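Local coordinates for protein DnaJ homolog subfamily C member 3 (PDB 3IEG) that acts in the unfolded protein response as a co-chaperone that stimulates the ATPase of HSC70, binds misfolded proteins and restrains the kinase GCN2, at residues Q18-L23 and L48-S53; L197-G202 and P265-Y270; D118-L123 and D144-V149; D186-F191 and R212-L217; I278-S283 and L309-E314. All coordinates share one frame; numbering follows the deposited sequence.

Contact 1. Residues Q18-L23 and L48-S53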
# COMPACT_ATOMS: atom_id res chain seq x y z
N GLN A 18 -7.90 6.42 34.67
CA GLN A 18 -6.50 6.84 34.58
C GLN A 18 -5.62 5.65 34.22
O GLN A 18 -5.02 5.00 35.07
CB GLN A 18 -6.06 7.57 35.86
CG GLN A 18 -6.68 8.99 36.02
CD GLN A 18 -6.32 9.65 37.36
OE1 GLN A 18 -5.22 10.21 37.52
NE2 GLN A 18 -7.25 9.58 38.32
N LEU A 19 -5.56 5.37 32.92
CA LEU A 19 -4.97 4.13 32.42
C LEU A 19 -3.47 4.09 32.58
O LEU A 19 -2.92 3.08 33.04
CB LEU A 19 -5.36 3.91 30.96
CG LEU A 19 -6.84 3.99 30.60
CD1 LEU A 19 -7.04 3.68 29.10
CD2 LEU A 19 -7.71 3.05 31.45
N ALA A 20 -2.80 5.17 32.20
CA ALA A 20 -1.35 5.23 32.27
C ALA A 20 -0.89 5.13 33.71
O ALA A 20 0.03 4.37 34.02
CB ALA A 20 -0.84 6.49 31.63
N ASP A 21 -1.56 5.85 34.60
CA ASP A 21 -1.24 5.76 36.01
C ASP A 21 -1.50 4.37 36.58
O ASP A 21 -0.70 3.88 37.37
CB ASP A 21 -2.00 6.82 36.80
CG ASP A 21 -1.63 8.23 36.37
OD1 ASP A 21 -0.54 8.42 35.76
OD2 ASP A 21 -2.43 9.14 36.64
N ALA A 22 -2.60 3.73 36.17
CA ALA A 22 -2.87 2.34 36.54
C ALA A 22 -1.74 1.44 36.04
O ALA A 22 -1.20 0.65 36.81
CB ALA A 22 -4.20 1.87 36.00
N LEU A 23 -1.36 1.61 34.78
CA LEU A 23 -0.27 0.85 34.20
C LEU A 23 0.99 0.95 35.05
O LEU A 23 1.65 -0.06 35.29
CB LEU A 23 0.04 1.30 32.77
CG LEU A 23 1.11 0.52 32.00
CD1 LEU A 23 0.68 -0.93 31.87
CD2 LEU A 23 1.34 1.12 30.62
N LEU A 48 -5.21 -3.88 27.62
CA LEU A 48 -6.42 -4.19 26.86
C LEU A 48 -7.32 -2.97 26.75
O LEU A 48 -7.84 -2.67 25.67
CB LEU A 48 -7.15 -5.39 27.47
CG LEU A 48 -7.11 -6.74 26.73
CD1 LEU A 48 -6.09 -6.79 25.57
CD2 LEU A 48 -6.90 -7.92 27.68
N ALA A 49 -7.49 -2.25 27.86
CA ALA A 49 -8.31 -1.03 27.90
C ALA A 49 -7.76 0.08 27.00
O ALA A 49 -8.52 0.79 26.36
CB ALA A 49 -8.48 -0.56 29.32
N MSE A 50 -6.44 0.23 26.97
CA MSE A 50 -5.77 1.09 26.00
C MSE A 50 -5.92 0.56 24.57
O MSE A 50 -5.76 1.29 23.59
CB MSE A 50 -4.29 1.19 26.33
CG MSE A 50 -3.96 1.82 27.67
SE MSE A 50 -2.02 1.85 28.04
CE MSE A 50 -2.00 3.17 29.48
N GLY A 51 -6.20 -0.74 24.46
CA GLY A 51 -6.27 -1.39 23.17
C GLY A 51 -4.92 -1.73 22.58
O GLY A 51 -4.78 -1.76 21.36
N LYS A 52 -3.92 -1.99 23.42
CA LYS A 52 -2.58 -2.35 22.93
C LYS A 52 -2.34 -3.85 23.09
O LYS A 52 -1.68 -4.29 24.04
CB LYS A 52 -1.48 -1.55 23.65
CG LYS A 52 -1.61 -0.03 23.59
CD LYS A 52 -0.35 0.64 24.10
CE LYS A 52 -0.66 2.00 24.67
NZ LYS A 52 0.56 2.70 25.19
N SER A 53 -2.87 -4.63 22.16
CA SER A 53 -2.84 -6.10 22.26
C SER A 53 -1.43 -6.68 22.15
O SER A 53 -1.15 -7.71 22.75
CB SER A 53 -3.73 -6.73 21.20
OG SER A 53 -3.23 -6.46 19.91
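Leu-19 and Met-50 are the main partners in a small apolar surface contact between the first two tetratricopeptide (TPR) repeats, where the start of helix 19-32 in repeat 1 meets the end of helix 37-50 in repeat 2. No hydrogen bond crosses it, and packing of carbon against carbon does the work. Met-50, present as selenomethionine, reaches over from the last turn of its helix. Its CG stands anti to the carbonyl carbon (chi1 -63°), and from there the chain runs extended alongside Leu-19, the two side chains pointing opposite ways. Leu-19 CD1 lies 3.9 Å from Met-50 CG near the base of that chain, while Leu-19 CB is 3.7 Å from the terminal methyl, Met-50 CE. The other branch of the leucine faces Ala-49, with Leu-19 CD2 at 4.3 Å from Ala-49 CB.

Beyond Met-50 the helix stops in a Schellman motif: Gly-51, with positive phi, follows the last turn, and Lys-52 N turns back to Phe-47 O. The chain therefore leaves helix 37-50 just after the residue that makes the contact. Leu-23 also packs on Val-46 and Phe-47, and Leu-19 touches Leu-14 of helix 2-15. The Met-50 methyl CE lies 3.5 Å from Ala-20 CA and 4.1 Å from Leu-23 CD2.

Contact 2. Residues L197-G202 and P265-Y270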
# COMPACT_ATOMS: atom_id res chain seq x y z
N LEU A 197 6.03 -3.20 -7.70
CA LEU A 197 4.74 -2.95 -8.32
C LEU A 197 4.66 -1.51 -8.81
O LEU A 197 4.14 -1.23 -9.90
CB LEU A 197 3.59 -3.31 -7.36
CG LEU A 197 3.35 -4.78 -7.04
CD1 LEU A 197 2.35 -4.92 -5.89
CD2 LEU A 197 2.87 -5.55 -8.26
N TYR A 198 5.19 -0.59 -8.01
CA TYR A 198 5.33 0.78 -8.43
C TYR A 198 6.16 0.86 -9.71
O TYR A 198 5.81 1.60 -10.64
CB TYR A 198 6.00 1.62 -7.35
CG TYR A 198 5.10 2.12 -6.25
CD1 TYR A 198 5.52 2.07 -4.92
CD2 TYR A 198 3.84 2.67 -6.52
CE1 TYR A 198 4.71 2.55 -3.90
CE2 TYR A 198 3.02 3.15 -5.49
CZ TYR A 198 3.46 3.07 -4.19
OH TYR A 198 2.69 3.54 -3.16
N TYR A 199 7.25 0.10 -9.76
CA TYR A 199 8.14 0.10 -10.91
C TYR A 199 7.36 -0.25 -12.16
O TYR A 199 7.31 0.55 -13.09
CB TYR A 199 9.32 -0.85 -10.72
CG TYR A 199 10.42 -0.73 -11.75
CD1 TYR A 199 11.43 0.23 -11.62
CD2 TYR A 199 10.47 -1.57 -12.86
CE1 TYR A 199 12.46 0.34 -12.55
CE2 TYR A 199 11.48 -1.48 -13.80
CZ TYR A 199 12.48 -0.52 -13.64
OH TYR A 199 13.48 -0.42 -14.58
N GLN A 200 6.72 -1.42 -12.16
CA GLN A 200 5.90 -1.87 -13.27
C GLN A 200 4.84 -0.83 -13.61
O GLN A 200 4.47 -0.68 -14.77
CB GLN A 200 5.24 -3.22 -12.97
CG GLN A 200 6.09 -4.45 -13.31
CD GLN A 200 5.50 -5.77 -12.76
OE1 GLN A 200 4.83 -5.80 -11.70
NE2 GLN A 200 5.75 -6.87 -13.49
N LEU A 201 4.36 -0.10 -12.60
CA LEU A 201 3.35 0.93 -12.84
C LEU A 201 3.90 2.18 -13.51
O LEU A 201 3.13 2.96 -14.08
CB LEU A 201 2.64 1.31 -11.54
CG LEU A 201 1.49 0.38 -11.16
CD1 LEU A 201 1.10 0.62 -9.71
CD2 LEU A 201 0.29 0.53 -12.11
N GLY A 202 5.21 2.38 -13.45
CA GLY A 202 5.80 3.60 -13.97
C GLY A 202 6.09 4.64 -12.90
O GLY A 202 6.69 5.66 -13.19
N PRO A 265 13.65 -1.11 -21.36
CA PRO A 265 12.91 -1.35 -22.60
C PRO A 265 11.71 -2.28 -22.45
O PRO A 265 10.86 -2.31 -23.35
CB PRO A 265 13.95 -2.00 -23.51
CG PRO A 265 15.04 -2.53 -22.59
CD PRO A 265 14.77 -2.05 -21.19
N SER A 266 11.63 -3.00 -21.34
CA SER A 266 10.58 -4.01 -21.11
C SER A 266 9.24 -3.41 -20.67
O SER A 266 8.19 -3.74 -21.23
CB SER A 266 11.04 -5.05 -20.08
OG SER A 266 12.25 -5.67 -20.49
N VAL A 267 9.28 -2.53 -19.67
CA VAL A 267 8.06 -1.96 -19.09
C VAL A 267 7.51 -0.88 -20.01
O VAL A 267 8.08 0.20 -20.09
CB VAL A 267 8.33 -1.39 -17.69
CG1 VAL A 267 7.04 -0.86 -17.08
CG2 VAL A 267 8.94 -2.46 -16.79
N ALA A 268 6.40 -1.18 -20.67
CA ALA A 268 5.81 -0.32 -21.71
C ALA A 268 5.63 1.15 -21.30
O ALA A 268 5.85 2.06 -22.10
CB ALA A 268 4.48 -0.90 -22.20
N GLU A 269 5.26 1.36 -20.05
CA GLU A 269 5.01 2.69 -19.53
C GLU A 269 6.20 3.64 -19.67
O GLU A 269 6.02 4.84 -19.85
CB GLU A 269 4.57 2.59 -18.07
CG GLU A 269 4.19 3.91 -17.40
CD GLU A 269 2.95 4.56 -18.00
OE1 GLU A 269 2.18 3.87 -18.73
OE2 GLU A 269 2.74 5.77 -17.74
N TYR A 270 7.42 3.11 -19.60
CA TYR A 270 8.60 3.97 -19.68
C TYR A 270 8.92 4.39 -21.10
O TYR A 270 9.41 5.50 -21.30
CB TYR A 270 9.82 3.37 -18.97
CG TYR A 270 9.63 3.25 -17.49
CD1 TYR A 270 9.40 2.01 -16.90
CD2 TYR A 270 9.61 4.37 -16.67
CE1 TYR A 270 9.19 1.88 -15.52
CE2 TYR A 270 9.38 4.26 -15.30
CZ TYR A 270 9.18 3.01 -14.73
OH TYR A 270 8.96 2.88 -13.38
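Tyr-270 and Tyr-199 supply the one hydrogen bond between these segments. The hydroxyl Tyr-270 OH donates to the backbone oxygen Tyr-199 O at 2.9 Å, lying in the carbonyl plane on a lone pair, with a C=O...donor angle of 126°. The same oxygen already accepts Gly-202 N within its own helix end, so two donors grip it. Tyr-270 reaches this point because its CG is anti to the carbonyl carbon (chi1 -65°).

The aromatic contact is oblique: the ring centroids are 5.5 Å apart with planes at 47°, and Tyr-270 OH sits over one face of Tyr-199, toward the rim of that ring. The far end of Tyr-199 is held by other partners, its OH bonding to Glu-264 and Gln-230.

Apolar and van der Waals contacts fill in the remainder. Val-267 spreads its two methyls, CG2 lying 4.0 Å from Tyr-199 CE2 and CG1 3.5 Å from Gln-200 O. Glu-269 uses only its stem here, with CG 3.8 Å from Gly-202 CA, since its carboxylate turns to a salt bridge with Arg-273. A beta carbon on Gly-202 would run into Glu-269 CG and into the preceding carbonyl, so there is room for glycine alone.

Gly-202 is the positive-phi residue of a Schellman motif closing helix 188-201 in the sixth TPR repeat, and the start of helix 268-284 packs directly against that helix end.

Contact 3. Residues D118-L123 and D144-V149; sequences DEMQRL and DKILEV
Met-120, a selenomethionine, curls toward Val-149 by bending at chi2 and chi3 (-56° and -84°), while Ile-146 holds CG1 anti to its carbonyl carbon, the direction in which Leu-123 lies. The selenium of Met-120 comes to rest 3.9 Å from Val-149 CB; the exact place of its methyl against Ile-146 is doubtful in the model. The better-defined half lies one turn on, where Leu-123 and Ile-146 lie alongside each other, pointing opposite ways, with Leu-123 CB 3.6 Å from Ile-146 CG1. Leu-123 CD1 crosses over to the stem of Lys-145, 3.8 Å from its CB, and the amine end of that lysine turns from the interface. An alanine in place of Ile-146 removes the CG1 branch, which would probably leave Leu-123 CB without its partner and open a gap between the two helices. The two short helical segments run roughly antiparallel, at 145° with their axes 9.8 Å apart, as expected for the helix pair of TPR repeat 4. Helix 87-98 brings Leu-87 onto Met-120, and helix 154-166 brings Leu-156 onto Ile-146 and Arg-160 into a salt bridge with Asp-144.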
# COMPACT_ATOMS: atom_id res chain seq x y z
N ASP A 118 -14.56 -21.70 13.78
CA ASP A 118 -14.84 -22.79 12.89
C ASP A 118 -15.35 -22.33 11.52
O ASP A 118 -15.05 -22.96 10.51
CB ASP A 118 -15.83 -23.73 13.56
CG ASP A 118 -15.93 -25.03 12.84
OD1 ASP A 118 -15.03 -25.87 13.05
OD2 ASP A 118 -16.89 -25.21 12.05
N GLU A 119 -16.13 -21.24 11.49
CA GLU A 119 -16.45 -20.57 10.24
C GLU A 119 -15.17 -20.13 9.51
O GLU A 119 -14.98 -20.43 8.33
CB GLU A 119 -17.26 -19.33 10.51
CG GLU A 119 -18.73 -19.48 10.47
CD GLU A 119 -19.41 -18.15 10.77
OE1 GLU A 119 -20.18 -18.10 11.77
OE2 GLU A 119 -19.17 -17.17 10.03
N MSE A 120 -14.30 -19.41 10.22
CA MSE A 120 -13.03 -18.92 9.69
C MSE A 120 -12.15 -20.05 9.19
O MSE A 120 -11.49 -19.93 8.16
CB MSE A 120 -12.26 -18.11 10.74
CG MSE A 120 -13.06 -16.97 11.31
SE MSE A 120 -13.70 -15.77 9.92
CE MSE A 120 -12.07 -14.77 9.81
N GLN A 121 -12.16 -21.15 9.95
CA GLN A 121 -11.35 -22.32 9.68
C GLN A 121 -11.78 -22.97 8.35
O GLN A 121 -10.95 -23.45 7.57
CB GLN A 121 -11.46 -23.29 10.86
CG GLN A 121 -10.37 -24.33 10.92
CD GLN A 121 -9.09 -23.84 11.56
OE1 GLN A 121 -8.94 -23.91 12.78
NE2 GLN A 121 -8.16 -23.36 10.74
N ARG A 122 -13.08 -22.96 8.10
CA ARG A 122 -13.69 -23.48 6.89
C ARG A 122 -13.42 -22.54 5.71
O ARG A 122 -13.14 -22.98 4.61
CB ARG A 122 -15.20 -23.63 7.15
CG ARG A 122 -16.06 -24.08 5.98
CD ARG A 122 -16.71 -22.92 5.20
NE ARG A 122 -18.02 -23.29 4.65
CZ ARG A 122 -18.23 -24.23 3.72
NH1 ARG A 122 -17.22 -24.93 3.20
NH2 ARG A 122 -19.47 -24.48 3.32
N LEU A 123 -13.52 -21.23 5.97
CA LEU A 123 -13.28 -20.21 4.96
C LEU A 123 -11.81 -20.15 4.53
O LEU A 123 -11.50 -19.85 3.38
CB LEU A 123 -13.73 -18.84 5.46
CG LEU A 123 -15.19 -18.40 5.33
CD1 LEU A 123 -15.39 -17.10 6.09
CD2 LEU A 123 -15.61 -18.23 3.87
N ASP A 144 -11.93 -11.79 1.72
CA ASP A 144 -12.70 -10.64 2.16
C ASP A 144 -13.44 -10.96 3.46
O ASP A 144 -13.36 -10.21 4.42
CB ASP A 144 -13.70 -10.20 1.09
CG ASP A 144 -13.06 -9.38 -0.02
OD1 ASP A 144 -11.97 -8.78 0.19
OD2 ASP A 144 -13.66 -9.34 -1.11
N LYS A 145 -14.17 -12.08 3.46
CA LYS A 145 -14.89 -12.55 4.63
C LYS A 145 -13.97 -12.81 5.82
O LYS A 145 -14.20 -12.30 6.91
CB LYS A 145 -15.72 -13.80 4.32
CG LYS A 145 -17.25 -13.61 4.37
CD LYS A 145 -17.85 -13.33 2.98
CE LYS A 145 -18.37 -14.61 2.32
NZ LYS A 145 -18.99 -14.34 0.98
N ILE A 146 -12.92 -13.60 5.60
CA ILE A 146 -11.99 -13.89 6.69
C ILE A 146 -11.43 -12.59 7.28
O ILE A 146 -11.49 -12.39 8.50
CB ILE A 146 -10.86 -14.84 6.25
CG1 ILE A 146 -11.45 -16.11 5.67
CG2 ILE A 146 -9.98 -15.22 7.43
CD1 ILE A 146 -10.53 -16.86 4.74
N LEU A 147 -10.94 -11.69 6.44
CA LEU A 147 -10.24 -10.51 6.96
C LEU A 147 -11.11 -9.51 7.72
O LEU A 147 -10.59 -8.60 8.37
CB LEU A 147 -9.40 -9.84 5.87
CG LEU A 147 -8.17 -10.62 5.40
CD1 LEU A 147 -7.71 -10.13 4.04
CD2 LEU A 147 -7.03 -10.57 6.41
N GLU A 148 -12.44 -9.68 7.65
CA GLU A 148 -13.38 -8.90 8.46
C GLU A 148 -13.23 -9.25 9.93
O GLU A 148 -13.40 -8.41 10.80
CB GLU A 148 -14.84 -9.16 8.06
CG GLU A 148 -15.27 -8.60 6.72
CD GLU A 148 -15.12 -7.09 6.65
OE1 GLU A 148 -14.64 -6.58 5.60
OE2 GLU A 148 -15.48 -6.40 7.64
N VAL A 149 -12.91 -10.51 10.20
CA VAL A 149 -12.80 -11.00 11.56
C VAL A 149 -11.33 -11.07 11.96
O VAL A 149 -10.95 -10.55 13.00
CB VAL A 149 -13.48 -12.37 11.73
CG1 VAL A 149 -13.22 -12.94 13.11
CG2 VAL A 149 -14.97 -12.27 11.44

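Contact 4. Residues D186-F191 and R212-L217; sequences DNTEAF and RECLKL
Phe-191 packs against Glu-213, Cys-214 and Leu-217 inside the helical hairpin of the sixth TPR repeat, joining the first turn of helix 188-201 to the end of helix 204-217. Its CB touches first, 4.0 Å from Cys-214 CB. Beyond it the ring, with CG anti to the carbonyl carbon (chi1 -83°), is met by a different residue along each of its two sides. CD2 and CE2 lie under Glu-213, whose CB stands over the ring face 4.0 Å from the centroid and only 21° off the normal, a CH-pi contact; the carboxylate itself turns from the ring. Phe-191 CD1 and CE1 each lie 4.2 Å from Leu-217 CD1. A serine in place of Phe-191 would probably leave Glu-213 CB without the ring face it lies on and set Leu-217 freer to turn.

Cys-214 forms a disulfide with Cys-224, which ties this helix to the start of helix 222-246. Beside that link Thr-188 OG1 lies 3.4 Å from Cys-214 SG. Asn-187 directs its amide nitrogen back to Ser-181 O, and so offers the contact its stem: Asn-187 CB lies 3.9 Å from Leu-217 CD1.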
# COMPACT_ATOMS: atom_id res chain seq x y z
N ASP A 186 9.03 -7.87 10.30
CA ASP A 186 9.76 -8.36 9.13
C ASP A 186 9.01 -7.99 7.83
O ASP A 186 8.15 -8.74 7.34
CB ASP A 186 10.00 -9.88 9.24
CG ASP A 186 10.62 -10.48 7.97
OD1 ASP A 186 11.32 -9.75 7.21
OD2 ASP A 186 10.40 -11.69 7.73
N ASN A 187 9.36 -6.82 7.29
CA ASN A 187 8.60 -6.22 6.19
C ASN A 187 9.37 -6.15 4.88
O ASN A 187 8.86 -5.67 3.86
CB ASN A 187 8.17 -4.81 6.60
CG ASN A 187 6.93 -4.81 7.43
OD1 ASN A 187 6.05 -5.66 7.26
ND2 ASN A 187 6.82 -3.84 8.33
N THR A 188 10.59 -6.66 4.92
CA THR A 188 11.53 -6.54 3.83
C THR A 188 10.96 -7.03 2.49
O THR A 188 11.09 -6.38 1.46
CB THR A 188 12.85 -7.24 4.23
OG1 THR A 188 13.94 -6.66 3.52
CG2 THR A 188 12.80 -8.76 4.02
N GLU A 189 10.28 -8.17 2.55
CA GLU A 189 9.75 -8.84 1.38
C GLU A 189 8.53 -8.09 0.83
O GLU A 189 8.31 -8.04 -0.38
CB GLU A 189 9.41 -10.29 1.78
CG GLU A 189 9.81 -11.37 0.77
CD GLU A 189 11.23 -11.23 0.25
OE1 GLU A 189 11.42 -11.40 -0.98
OE2 GLU A 189 12.16 -10.94 1.05
N ALA A 190 7.76 -7.49 1.74
CA ALA A 190 6.58 -6.73 1.35
C ALA A 190 6.98 -5.39 0.73
O ALA A 190 6.43 -5.01 -0.30
CB ALA A 190 5.65 -6.52 2.53
N PHE A 191 7.93 -4.70 1.36
CA PHE A 191 8.49 -3.46 0.82
C PHE A 191 9.10 -3.73 -0.54
O PHE A 191 8.90 -2.94 -1.46
CB PHE A 191 9.52 -2.83 1.77
CG PHE A 191 8.91 -1.99 2.86
CD1 PHE A 191 9.00 -2.38 4.19
CD2 PHE A 191 8.24 -0.79 2.57
CE1 PHE A 191 8.44 -1.60 5.22
CE2 PHE A 191 7.67 -0.00 3.58
CZ PHE A 191 7.77 -0.42 4.91
N ARG A 212 14.09 1.98 -0.64
CA ARG A 212 14.97 2.55 0.39
C ARG A 212 14.53 2.07 1.76
O ARG A 212 15.36 1.74 2.60
CB ARG A 212 15.00 4.08 0.34
CG ARG A 212 15.90 4.65 -0.73
CD ARG A 212 16.11 6.15 -0.54
NE ARG A 212 16.42 6.83 -1.80
CZ ARG A 212 17.62 6.86 -2.37
NH1 ARG A 212 18.65 6.24 -1.80
NH2 ARG A 212 17.79 7.51 -3.51
N GLU A 213 13.21 2.03 1.96
CA GLU A 213 12.65 1.47 3.18
C GLU A 213 13.11 0.02 3.38
O GLU A 213 13.46 -0.37 4.49
CB GLU A 213 11.13 1.56 3.19
CG GLU A 213 10.57 2.99 3.17
CD GLU A 213 11.20 3.89 4.21
OE1 GLU A 213 11.46 3.43 5.35
OE2 GLU A 213 11.42 5.08 3.89
N CYS A 214 13.12 -0.75 2.29
CA CYS A 214 13.61 -2.13 2.34
C CYS A 214 15.06 -2.17 2.83
O CYS A 214 15.38 -2.87 3.79
CB CYS A 214 13.46 -2.83 0.99
SG CYS A 214 14.26 -4.46 0.94
N LEU A 215 15.93 -1.41 2.17
CA LEU A 215 17.36 -1.41 2.49
C LEU A 215 17.66 -0.86 3.88
O LEU A 215 18.68 -1.20 4.48
CB LEU A 215 18.15 -0.64 1.43
CG LEU A 215 18.25 -1.29 0.05
CD1 LEU A 215 18.96 -0.37 -0.91
CD2 LEU A 215 18.96 -2.63 0.12
N LYS A 216 16.77 -0.01 4.38
CA LYS A 216 16.89 0.55 5.72
C LYS A 216 16.69 -0.54 6.80
O LYS A 216 17.30 -0.48 7.87
CB LYS A 216 15.88 1.69 5.91
CG LYS A 216 16.12 2.55 7.14
CD LYS A 216 15.38 3.88 7.03
CE LYS A 216 15.62 4.75 8.26
NZ LYS A 216 15.33 6.19 8.00
N LEU A 217 15.86 -1.55 6.49
CA LEU A 217 15.61 -2.66 7.40
C LEU A 217 16.69 -3.72 7.28
O LEU A 217 17.07 -4.35 8.28
CB LEU A 217 14.23 -3.28 7.17
CG LEU A 217 12.98 -2.50 7.58
CD1 LEU A 217 11.72 -3.29 7.22
CD2 LEU A 217 12.96 -2.13 9.07

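Contact 5. Residues I278-S283 and L309-E314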
# COMPACT_ATOMS: atom_id res chain seq x y z
N ILE A 278 9.44 13.23 -25.49
CA ILE A 278 10.22 13.48 -26.70
C ILE A 278 9.35 14.25 -27.70
O ILE A 278 9.82 15.21 -28.31
CB ILE A 278 10.82 12.18 -27.29
CG1 ILE A 278 12.03 11.74 -26.44
CG2 ILE A 278 11.24 12.40 -28.76
CD1 ILE A 278 12.51 10.31 -26.68
N CYS A 279 8.09 13.84 -27.82
CA CYS A 279 7.11 14.58 -28.59
C CYS A 279 7.08 16.06 -28.18
O CYS A 279 7.04 16.95 -29.02
CB CYS A 279 5.74 13.92 -28.44
SG CYS A 279 4.32 14.99 -28.65
N HIS A 280 7.13 16.30 -26.87
CA HIS A 280 7.21 17.64 -26.30
C HIS A 280 8.50 18.34 -26.72
O HIS A 280 8.47 19.50 -27.12
CB HIS A 280 7.09 17.58 -24.77
CG HIS A 280 7.01 18.92 -24.11
ND1 HIS A 280 5.91 19.75 -24.24
CD2 HIS A 280 7.88 19.57 -23.30
CE1 HIS A 280 6.11 20.85 -23.54
NE2 HIS A 280 7.30 20.77 -22.96
N CYS A 281 9.62 17.63 -26.63
CA CYS A 281 10.93 18.19 -27.00
C CYS A 281 11.00 18.72 -28.42
O CYS A 281 11.34 19.87 -28.64
CB CYS A 281 12.04 17.19 -26.76
SG CYS A 281 12.55 17.19 -25.06
N PHE A 282 10.66 17.87 -29.39
CA PHE A 282 10.66 18.30 -30.79
C PHE A 282 9.71 19.48 -31.05
O PHE A 282 10.08 20.43 -31.72
CB PHE A 282 10.40 17.11 -31.72
CG PHE A 282 11.62 16.24 -31.94
CD1 PHE A 282 12.73 16.72 -32.64
CD2 PHE A 282 11.65 14.93 -31.48
CE1 PHE A 282 13.87 15.91 -32.86
CE2 PHE A 282 12.78 14.11 -31.70
CZ PHE A 282 13.88 14.60 -32.39
N SER A 283 8.51 19.43 -30.48
CA SER A 283 7.55 20.53 -30.59
C SER A 283 8.13 21.87 -30.14
O SER A 283 8.12 22.84 -30.89
CB SER A 283 6.27 20.21 -29.81
OG SER A 283 5.27 21.20 -30.03
N LEU A 309 -1.57 15.98 -27.87
CA LEU A 309 -2.47 16.75 -28.73
C LEU A 309 -2.02 18.20 -28.86
O LEU A 309 -1.91 18.72 -29.97
CB LEU A 309 -3.91 16.66 -28.23
CG LEU A 309 -4.57 15.30 -28.48
CD1 LEU A 309 -5.85 15.15 -27.67
CD2 LEU A 309 -4.81 15.08 -29.97
N LYS A 310 -1.76 18.84 -27.72
CA LYS A 310 -1.33 20.24 -27.68
C LYS A 310 -0.01 20.43 -28.41
O LYS A 310 0.16 21.39 -29.17
CB LYS A 310 -1.18 20.73 -26.24
CG LYS A 310 -2.50 21.02 -25.51
CD LYS A 310 -2.34 21.02 -23.98
CE LYS A 310 -1.42 22.12 -23.49
NZ LYS A 310 -1.25 22.05 -22.01
N ASP A 311 0.92 19.50 -28.19
CA ASP A 311 2.25 19.61 -28.79
C ASP A 311 2.22 19.34 -30.29
O ASP A 311 2.92 20.04 -31.05
CB ASP A 311 3.27 18.73 -28.05
CG ASP A 311 3.61 19.26 -26.68
OD1 ASP A 311 3.42 20.47 -26.45
OD2 ASP A 311 4.06 18.49 -25.81
N ARG A 312 1.41 18.37 -30.72
CA ARG A 312 1.20 18.16 -32.16
C ARG A 312 0.52 19.38 -32.78
O ARG A 312 0.93 19.84 -33.85
CB ARG A 312 0.41 16.88 -32.46
CG ARG A 312 0.45 16.54 -33.95
CD ARG A 312 -0.03 15.15 -34.26
NE ARG A 312 -1.47 15.06 -34.10
CZ ARG A 312 -2.20 13.97 -34.35
NH1 ARG A 312 -1.62 12.85 -34.77
NH2 ARG A 312 -3.51 14.02 -34.17
N ALA A 313 -0.50 19.90 -32.11
CA ALA A 313 -1.13 21.14 -32.53
C ALA A 313 -0.06 22.21 -32.75
O ALA A 313 0.10 22.70 -33.86
CB ALA A 313 -2.15 21.61 -31.50
N GLU A 314 0.69 22.55 -31.71
CA GLU A 314 1.74 23.56 -31.84
C GLU A 314 2.65 23.30 -33.06
O GLU A 314 3.09 24.25 -33.71
CB GLU A 314 2.56 23.69 -30.56
CG GLU A 314 2.04 24.77 -29.59
CD GLU A 314 2.91 24.93 -28.34
OE1 GLU A 314 4.16 25.00 -28.47
OE2 GLU A 314 2.35 24.98 -27.21
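The helical segments carrying Ser-283 and Asp-311 run nearly side by side in the same direction, 24° apart with their axes 9.1 Å from each other. They belong to TPR repeats 8 and 9, so this is packing of one repeat on the next, and it is polar and buried. Asp-311 sits at its centre and is gripped at both ends. His-280 ND1 donates to Asp-311 OD2 at 2.7 Å, with an N-H...O angle of 154°. The acceptor lies in the plane of the imidazole, at its edge, whereas the donor meets OD2 on the syn side and well out of the carboxylate plane. His-280 has CG anti to its backbone N (chi1 -173°), which swings the ring toward the neighbouring helix. The carboxylate so close by would probably favour a protonated imidazole.

Cys-279, in disulfide linkage with Cys-295 of helix 288-301, lays its sulfur 3.9 Å from Asp-311 CB. Glu-314 contributes its CB, 3.7 Å from Ser-283 OG, while its OE1 forms a salt bridge with Lys-284. The backbone of Asp-311 is held as well: Ser-283 OG donates to Asp-311 O at 2.8 Å, from a position tilted out of the carbonyl plane.

In the fold
The contacts are strung along a solenoid of 19 helices that contains no strand. In chain order contact 1 comes first, then contact 3, then the interleaved contacts 4 and 2, and last contact 5. Contacts 2 and 4 share helix 188-201, working at its two ends with centres about 21 Å apart; contacts 2 and 5 share helix 268-284, with centres about 23 Å apart. Contacts 1 and 5 are the most distant, about 62 Å between centres, on opposite sides of the chain's centre. Contact 1 joins the first two repeats, which form the groove that binds misfolded proteins, whereas the others lie in later repeats. None touches another directly.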